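Local coordinates for Myo-inositol 2-dehydrogenase (PDB 3CEA), which probably catalyses the NAD-dependent oxidation of the 2-hydroxyl of myo-inositol, binding the dinucleotide on a Rossmann-fold domain, at residues Ser128-Arg133 with Asp190-Arg195; Asp162-Met167 with Gly243-His248. All blocks are in the same frame, centred on the assembly; numbering follows the deposited sequence.

Interaction 1 (Ser128-Arg133 with Asp190-Arg195). With NAD (nicotinamide-adenine-dinucleotide), chain E.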
loop_
_atom_site.group_PDB
_atom_site.type_symbol
_atom_site.label_atom_id
_atom_site.label_comp_id
_atom_site.label_asym_id
_atom_site.label_seq_id
_atom_site.Cartn_x
_atom_site.Cartn_y
_atom_site.Cartn_z
ATOM N N SER A 128 31.061 -17.921 -0.174
ATOM C CA SER A 128 29.970 -18.190 0.761
ATOM C C SER A 128 28.611 -17.952 0.095
ATOM O O SER A 128 28.543 -17.610 -1.091
ATOM C CB SER A 128 30.118 -17.333 2.025
ATOM O OG SER A 128 29.885 -15.961 1.752
ATOM N N GLY A 129 27.528 -18.127 0.853
ATOM C CA GLY A 129 26.182 -17.988 0.302
ATOM C C GLY A 129 25.295 -16.886 0.858
ATOM O O GLY A 129 24.108 -17.112 1.104
ATOM N N PHE A 130 25.849 -15.691 1.053
ATOM C CA PHE A 130 25.029 -14.543 1.451
ATOM C C PHE A 130 24.382 -13.911 0.221
ATOM O O PHE A 130 24.865 -12.899 -0.305
ATOM C CB PHE A 130 25.836 -13.509 2.246
ATOM C CG PHE A 130 26.225 -13.964 3.628
ATOM C CD1 PHE A 130 25.257 -14.380 4.542
ATOM C CD2 PHE A 130 27.559 -13.952 4.027
ATOM C CE1 PHE A 130 25.616 -14.796 5.827
ATOM C CE2 PHE A 130 27.929 -14.361 5.311
ATOM C CZ PHE A 130 26.954 -14.785 6.211
HETATM N N MSE A 131 23.287 -14.521 -0.227
HETATM C CA MSE A 131 22.645 -14.165 -1.492
HETATM C C MSE A 131 21.945 -12.803 -1.480
HETATM O O MSE A 131 21.809 -12.172 -2.532
HETATM C CB MSE A 131 21.673 -15.267 -1.948
HETATM C CG MSE A 131 20.311 -15.274 -1.254
HETATM SE SE MSE A 131 20.418 -15.727 0.635
HETATM C CE MSE A 131 18.565 -15.512 1.080
ATOM N N ARG A 132 21.513 -12.354 -0.300
ATOM C CA ARG A 132 20.749 -11.104 -0.181
ATOM C C ARG A 132 21.510 -9.890 -0.703
ATOM O O ARG A 132 20.898 -8.907 -1.123
ATOM C CB ARG A 132 20.281 -10.864 1.258
ATOM C CG ARG A 132 19.303 -11.912 1.764
ATOM C CD ARG A 132 18.651 -11.483 3.058
ATOM N NE ARG A 132 17.958 -12.597 3.706
ATOM C CZ ARG A 132 17.458 -12.555 4.937
ATOM N NH1 ARG A 132 17.569 -11.455 5.670
ATOM N NH2 ARG A 132 16.854 -13.622 5.441
ATOM N N ARG A 133 22.839 -9.974 -0.689
ATOM C CA ARG A 133 23.700 -8.921 -1.234
ATOM C C ARG A 133 23.549 -8.779 -2.752
ATOM O O ARG A 133 23.849 -7.725 -3.319
ATOM C CB ARG A 133 25.166 -9.183 -0.883
ATOM C CG ARG A 133 25.514 -8.989 0.584
ATOM C CD ARG A 133 26.945 -8.489 0.721
ATOM N NE ARG A 133 27.459 -8.600 2.086
ATOM C CZ ARG A 133 28.624 -8.101 2.491
ATOM N NH1 ARG A 133 29.407 -7.441 1.643
ATOM N NH2 ARG A 133 29.011 -8.256 3.751
ATOM N N ASP A 190 20.806 -11.012 8.146
ATOM C CA ASP A 190 20.634 -9.616 8.548
ATOM C C ASP A 190 21.896 -9.055 9.198
ATOM O O ASP A 190 22.230 -7.883 9.004
ATOM C CB ASP A 190 19.444 -9.470 9.500
ATOM C CG ASP A 190 18.140 -9.973 8.897
ATOM O OD1 ASP A 190 17.822 -9.585 7.747
ATOM O OD2 ASP A 190 17.426 -10.746 9.583
ATOM N N ILE A 191 22.589 -9.898 9.964
ATOM C CA ILE A 191 23.870 -9.530 10.571
ATOM C C ILE A 191 24.855 -9.079 9.496
ATOM O O ILE A 191 25.444 -7.998 9.602
ATOM C CB ILE A 191 24.463 -10.686 11.421
ATOM C CG1 ILE A 191 23.624 -10.892 12.685
ATOM C CG2 ILE A 191 25.925 -10.399 11.787
ATOM C CD1 ILE A 191 23.921 -12.163 13.448
ATOM N N ASP A 192 25.005 -9.900 8.457
ATOM C CA ASP A 192 25.853 -9.574 7.311
ATOM C C ASP A 192 25.412 -8.271 6.641
ATOM O O ASP A 192 26.247 -7.436 6.282
ATOM C CB ASP A 192 25.847 -10.718 6.293
ATOM C CG ASP A 192 26.662 -10.398 5.048
ATOM O OD1 ASP A 192 27.908 -10.359 5.146
ATOM O OD2 ASP A 192 26.055 -10.190 3.971
ATOM N N LEU A 193 24.099 -8.105 6.484
ATOM C CA LEU A 193 23.525 -6.912 5.860
ATOM C C LEU A 193 23.827 -5.659 6.669
ATOM O O LEU A 193 24.161 -4.617 6.108
ATOM C CB LEU A 193 22.012 -7.067 5.675
ATOM C CG LEU A 193 21.501 -8.093 4.656
ATOM C CD1 LEU A 193 20.015 -8.343 4.863
ATOM C CD2 LEU A 193 21.790 -7.665 3.215
ATOM N N ILE A 194 23.723 -5.774 7.989
ATOM C CA ILE A 194 24.006 -4.663 8.891
ATOM C C ILE A 194 25.486 -4.274 8.817
ATOM O O ILE A 194 25.813 -3.089 8.728
ATOM C CB ILE A 194 23.531 -4.981 10.337
ATOM C CG1 ILE A 194 22.002 -4.912 10.394
ATOM C CG2 ILE A 194 24.127 -4.017 11.354
ATOM C CD1 ILE A 194 21.376 -5.733 11.493
ATOM N N ARG A 195 26.366 -5.277 8.818
ATOM C CA ARG A 195 27.807 -5.056 8.655
ATOM C C ARG A 195 28.098 -4.383 7.316
ATOM O O ARG A 195 28.901 -3.449 7.238
ATOM C CB ARG A 195 28.579 -6.373 8.755
ATOM C CG ARG A 195 28.555 -7.023 10.138
ATOM C CD ARG A 195 29.599 -8.132 10.270
ATOM N NE ARG A 195 30.962 -7.606 10.219
ATOM C CZ ARG A 195 31.772 -7.698 9.166
ATOM N NH1 ARG A 195 31.372 -8.312 8.061
ATOM N NH2 ARG A 195 32.988 -7.175 9.220
HETATM P PA NAD E . 17.962 -30.104 3.696
HETATM O O1A NAD E . 16.652 -29.777 3.088
HETATM O O2A NAD E . 17.812 -30.926 4.917
HETATM O O5B NAD E . 18.884 -30.835 2.597
HETATM C C5B NAD E . 20.102 -31.449 2.965
HETATM C C4B NAD E . 20.588 -32.352 1.833
HETATM O O4B NAD E . 21.935 -32.740 2.047
HETATM C C3B NAD E . 19.769 -33.627 1.724
HETATM O O3B NAD E . 19.445 -33.812 0.369
HETATM C C2B NAD E . 20.694 -34.729 2.204
HETATM O O2B NAD E . 20.514 -35.934 1.493
HETATM C C1B NAD E . 22.077 -34.146 1.964
HETATM N N9A NAD E . 23.053 -34.631 2.960
HETATM C C8A NAD E . 22.931 -34.589 4.327
HETATM N N7A NAD E . 24.043 -35.126 4.881
HETATM C C5A NAD E . 24.870 -35.514 3.885
HETATM C C6A NAD E . 26.123 -36.119 3.895
HETATM N N6A NAD E . 26.809 -36.184 5.031
HETATM N N1A NAD E . 26.747 -36.405 2.693
HETATM C C2A NAD E . 26.130 -36.094 1.492
HETATM N N3A NAD E . 24.883 -35.494 1.491
HETATM C C4A NAD E . 24.263 -35.209 2.668
HETATM O O3 NAD E . 18.770 -28.754 4.046
HETATM P PN NAD E . 18.610 -27.413 3.166
HETATM O O1N NAD E . 18.565 -27.773 1.728
HETATM O O2N NAD E . 17.528 -26.617 3.779
HETATM O O5D NAD E . 19.967 -26.597 3.445
HETATM C C5D NAD E . 21.250 -27.171 3.361
HETATM C C4D NAD E . 22.269 -26.082 3.684
HETATM O O4D NAD E . 21.913 -24.873 3.035
HETATM C C3D NAD E . 22.342 -25.797 5.177
HETATM O O3D NAD E . 23.691 -25.810 5.580
HETATM C C2D NAD E . 21.745 -24.412 5.335
HETATM O O2D NAD E . 22.429 -23.648 6.298
HETATM C C1D NAD E . 21.872 -23.792 3.949
HETATM N N1N NAD E . 20.749 -22.882 3.650
HETATM C C2N NAD E . 21.026 -21.613 3.206
HETATM C C3N NAD E . 19.988 -20.722 2.916
HETATM C C7N NAD E . 20.269 -19.396 2.266
HETATM O O7N NAD E . 19.307 -18.374 2.390
HETATM N N7N NAD E . 21.407 -19.209 1.591
HETATM C C4N NAD E . 18.667 -21.131 3.083
HETATM C C5N NAD E . 18.394 -22.420 3.536
HETATM C C6N NAD E . 19.447 -23.289 3.817
HETATM O O HOH W 1 17.389 -13.090 8.516
#

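Interaction 2 (Asp162-Met167 with Gly243-His248)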
loop_
_atom_site.group_PDB
_atom_site.type_symbol
_atom_site.label_atom_id
_atom_site.label_comp_id
_atom_site.label_asym_id
_atom_site.label_seq_id
_atom_site.Cartn_x
_atom_site.Cartn_y
_atom_site.Cartn_z
ATOM N N ASP A 162 9.859 -17.486 8.723
ATOM C CA ASP A 162 9.258 -18.517 7.875
ATOM C C ASP A 162 7.752 -18.620 8.140
ATOM O O ASP A 162 7.288 -18.234 9.215
ATOM C CB ASP A 162 9.914 -19.876 8.145
ATOM C CG ASP A 162 11.268 -20.031 7.470
ATOM O OD1 ASP A 162 11.702 -19.119 6.733
ATOM O OD2 ASP A 162 11.905 -21.087 7.678
ATOM N N PRO A 163 6.983 -19.131 7.156
ATOM C CA PRO A 163 5.556 -19.382 7.375
ATOM C C PRO A 163 5.275 -20.693 8.108
ATOM O O PRO A 163 6.120 -21.586 8.114
ATOM C CB PRO A 163 4.993 -19.443 5.955
ATOM C CG PRO A 163 6.123 -19.935 5.129
ATOM C CD PRO A 163 7.396 -19.471 5.781
ATOM N N ILE A 164 4.084 -20.798 8.700
ATOM C CA ILE A 164 3.652 -21.990 9.449
ATOM C C ILE A 164 3.688 -23.277 8.608
ATOM O O ILE A 164 3.889 -24.374 9.143
ATOM C CB ILE A 164 2.230 -21.801 10.063
ATOM C CG1 ILE A 164 2.194 -20.585 10.998
ATOM C CG2 ILE A 164 1.775 -23.062 10.815
ATOM C CD1 ILE A 164 0.786 -20.110 11.367
ATOM N N SER A 165 3.492 -23.137 7.298
ATOM C CA SER A 165 3.540 -24.269 6.371
ATOM C C SER A 165 4.926 -24.915 6.323
ATOM O O SER A 165 5.056 -26.099 6.005
ATOM C CB SER A 165 3.114 -23.833 4.967
ATOM O OG SER A 165 3.974 -22.825 4.461
ATOM N N GLY A 166 5.950 -24.129 6.649
ATOM C CA GLY A 166 7.336 -24.599 6.651
ATOM C C GLY A 166 7.779 -25.306 7.923
ATOM O O GLY A 166 8.916 -25.771 8.006
HETATM N N MSE A 167 6.887 -25.396 8.909
HETATM C CA MSE A 167 7.205 -26.034 10.192
HETATM C C MSE A 167 7.634 -27.500 10.071
HETATM O O MSE A 167 8.573 -27.927 10.747
HETATM C CB MSE A 167 6.048 -25.894 11.191
HETATM C CG MSE A 167 6.050 -24.577 11.976
HETATM SE SE MSE A 167 7.569 -24.343 13.211
HETATM C CE MSE A 167 7.221 -25.859 14.402
ATOM N N GLY A 243 12.069 -15.991 13.051
ATOM C CA GLY A 243 10.853 -16.713 13.403
ATOM C C GLY A 243 10.524 -17.807 12.412
ATOM O O GLY A 243 11.119 -17.876 11.331
ATOM N N ARG A 244 9.572 -18.661 12.788
ATOM C CA ARG A 244 9.197 -19.827 11.991
ATOM C C ARG A 244 7.684 -20.086 11.989
ATOM O O ARG A 244 7.244 -21.173 11.609
ATOM C CB ARG A 244 9.924 -21.080 12.508
ATOM C CG ARG A 244 11.399 -20.879 12.820
ATOM C CD ARG A 244 12.187 -22.132 12.541
ATOM N NE ARG A 244 13.628 -21.886 12.557
ATOM C CZ ARG A 244 14.349 -21.508 11.501
ATOM N NH1 ARG A 244 13.775 -21.318 10.317
ATOM N NH2 ARG A 244 15.655 -21.319 11.632
ATOM N N HIS A 245 6.893 -19.094 12.394
ATOM C CA HIS A 245 5.459 -19.305 12.594
ATOM C C HIS A 245 4.550 -18.169 12.102
ATOM O O HIS A 245 3.510 -17.894 12.710
ATOM C CB HIS A 245 5.184 -19.594 14.073
ATOM C CG HIS A 245 4.232 -20.727 14.299
ATOM N ND1 HIS A 245 2.876 -20.540 14.460
ATOM C CD2 HIS A 245 4.442 -22.061 14.395
ATOM C CE1 HIS A 245 2.291 -21.710 14.648
ATOM N NE2 HIS A 245 3.220 -22.650 14.610
ATOM N N ALA A 246 4.929 -17.518 11.002
ATOM C CA ALA A 246 4.068 -16.511 10.377
ATOM C C ALA A 246 2.915 -17.172 9.622
ATOM O O ALA A 246 3.091 -18.222 8.996
ATOM C CB ALA A 246 4.868 -15.606 9.450
ATOM N N ALA A 247 1.740 -16.550 9.690
ATOM C CA ALA A 247 0.546 -17.056 9.016
ATOM C C ALA A 247 0.455 -16.614 7.552
ATOM O O ALA A 247 -0.019 -17.375 6.706
ATOM C CB ALA A 247 -0.707 -16.647 9.775
ATOM N N HIS A 248 0.918 -15.400 7.256
ATOM C CA HIS A 248 0.766 -14.815 5.918
ATOM C C HIS A 248 1.716 -15.372 4.854
ATOM O O HIS A 248 1.337 -15.512 3.690
ATOM C CB HIS A 248 0.840 -13.282 5.973
ATOM C CG HIS A 248 2.174 -12.742 6.385
ATOM N ND1 HIS A 248 2.677 -12.885 7.661
ATOM C CD2 HIS A 248 3.096 -12.027 5.696
ATOM C CE1 HIS A 248 3.858 -12.298 7.736
ATOM N NE2 HIS A 248 4.136 -11.767 6.557
HETATM O O HOH W 2 8.462 -22.490 9.614
#

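Interaction 1 (Ser128-Arg133 with Asp190-Arg195)
F130 CA lies 7.7 Å from D192 CA and R133 CA 7.4 Å from L193 CA, so the loop 128-133 and the helical turn 190-195 meet through side chains. F130 centres an inverse gamma turn, after which residues 131-133 take helical backbone angles. D192 carries much of the contact: with CG anti to its backbone N (chi1 177°), its carboxylate reaches between the F130 ring and R133. D192 CB sits 4.0 Å from the centroid of the F130 ring in a CH-pi contact, and the carboxylate lies stacked on that face, its plane 7° from the ring's. R133 grips the same carboxylate side-on: R133 NE gives a nearly straight bond of 2.8 Å to the syn side of D192 OD2, and R133 NH2 meets D192 OD1, also at 2.8 Å, from above the carboxylate plane. Two bonds fix the rotation of a buried acid. R132, extended from CG to NE, runs past L193, with R132 CD 3.9 Å from L193 CD1, and ends in a salt bridge of 2.8 Å from R132 NH1 to D190 OD1, which lies at the guanidinium edge, guanidinium and carboxylate planes 58° apart. Selenomethionine M131 brings CE to 3.2 Å from O7N of the NAD carboxamide. F130, M131 and R132 also touch H189 on helix 182-198, whose residues D190, I191 and I194 pack on strand 237-243.

Interaction 2 (Asp162-Met167 with Gly243-His248)
D162 and P163 run parallel to the chain at G243-A246, with P163 and A246 bridged at a CA-CA distance of 4.4 Å. D162 N donates to G243 O from above its carbonyl plane, A246 N donates to D162 O, and I164 N closes the ladder on A246 O at 2.8 Å. I164 can be followed outward from this last bond. Its CB lies 3.8 Å from A246 O; CG1, anti to its own carbonyl carbon (chi1 -58°), comes 3.2 Å from A246 O and passes over one face of the H245 imidazole, 3.8 Å from the ring centroid in a CH-pi contact displaced toward the rim. CG2 lies over the same face, toward NE2 and CE1, while CD1 reaches on past ND1 to A247, 4.1 Å from its CB. The pairing joins the ends of strands 153-163 and 237-243, parallel neighbours in the mixed sheet of the GFO/IDH/MocA C-terminal domain, and the chain turns a corner at R244 before pairing again through A246. At that corner a water donates to both P163 O and R244 O. Selenomethionine M167 meets H245 from another direction, its CG 3.8 Å from H245 CD2 and its SE at the ring edge. H245 ND1 is hydrogen-bonded to S259 O of the second subunit; an alanine here would probably leave that carbonyl without its mate and open a gap between I164 and M167. On the other flank, D162 and R244 lie alongside each other, and R244 NH1 forms a salt bridge of 3.2 Å with D162 OD2, which lies at the edge of the guanidinium. The stronger partner of R244 is D185, which forms a salt bridge with its NH2.

Interactions 1 and 2 have centres 22 Å apart and nearest atoms about 8 Å apart, without touching. Their segments alternate along the chain: 128-133, 162-167, 190-195, then 243-248. Interaction 1 ties the loop after the last strand of the Rossmann sheet to helix 182-198, whereas interaction 2 lies within the C-terminal domain, at the ends of strands 153-163 and 237-243. Helix 182-198 relates the two, holding D190 and D192 of the first and lending D185 and M186 to the second. Interaction 1 joins the two domains beside the nicotinamide, while interaction 2 lies at a sheet end where I164 and H245-A247 pack on a second subunit of the four-chain assembly.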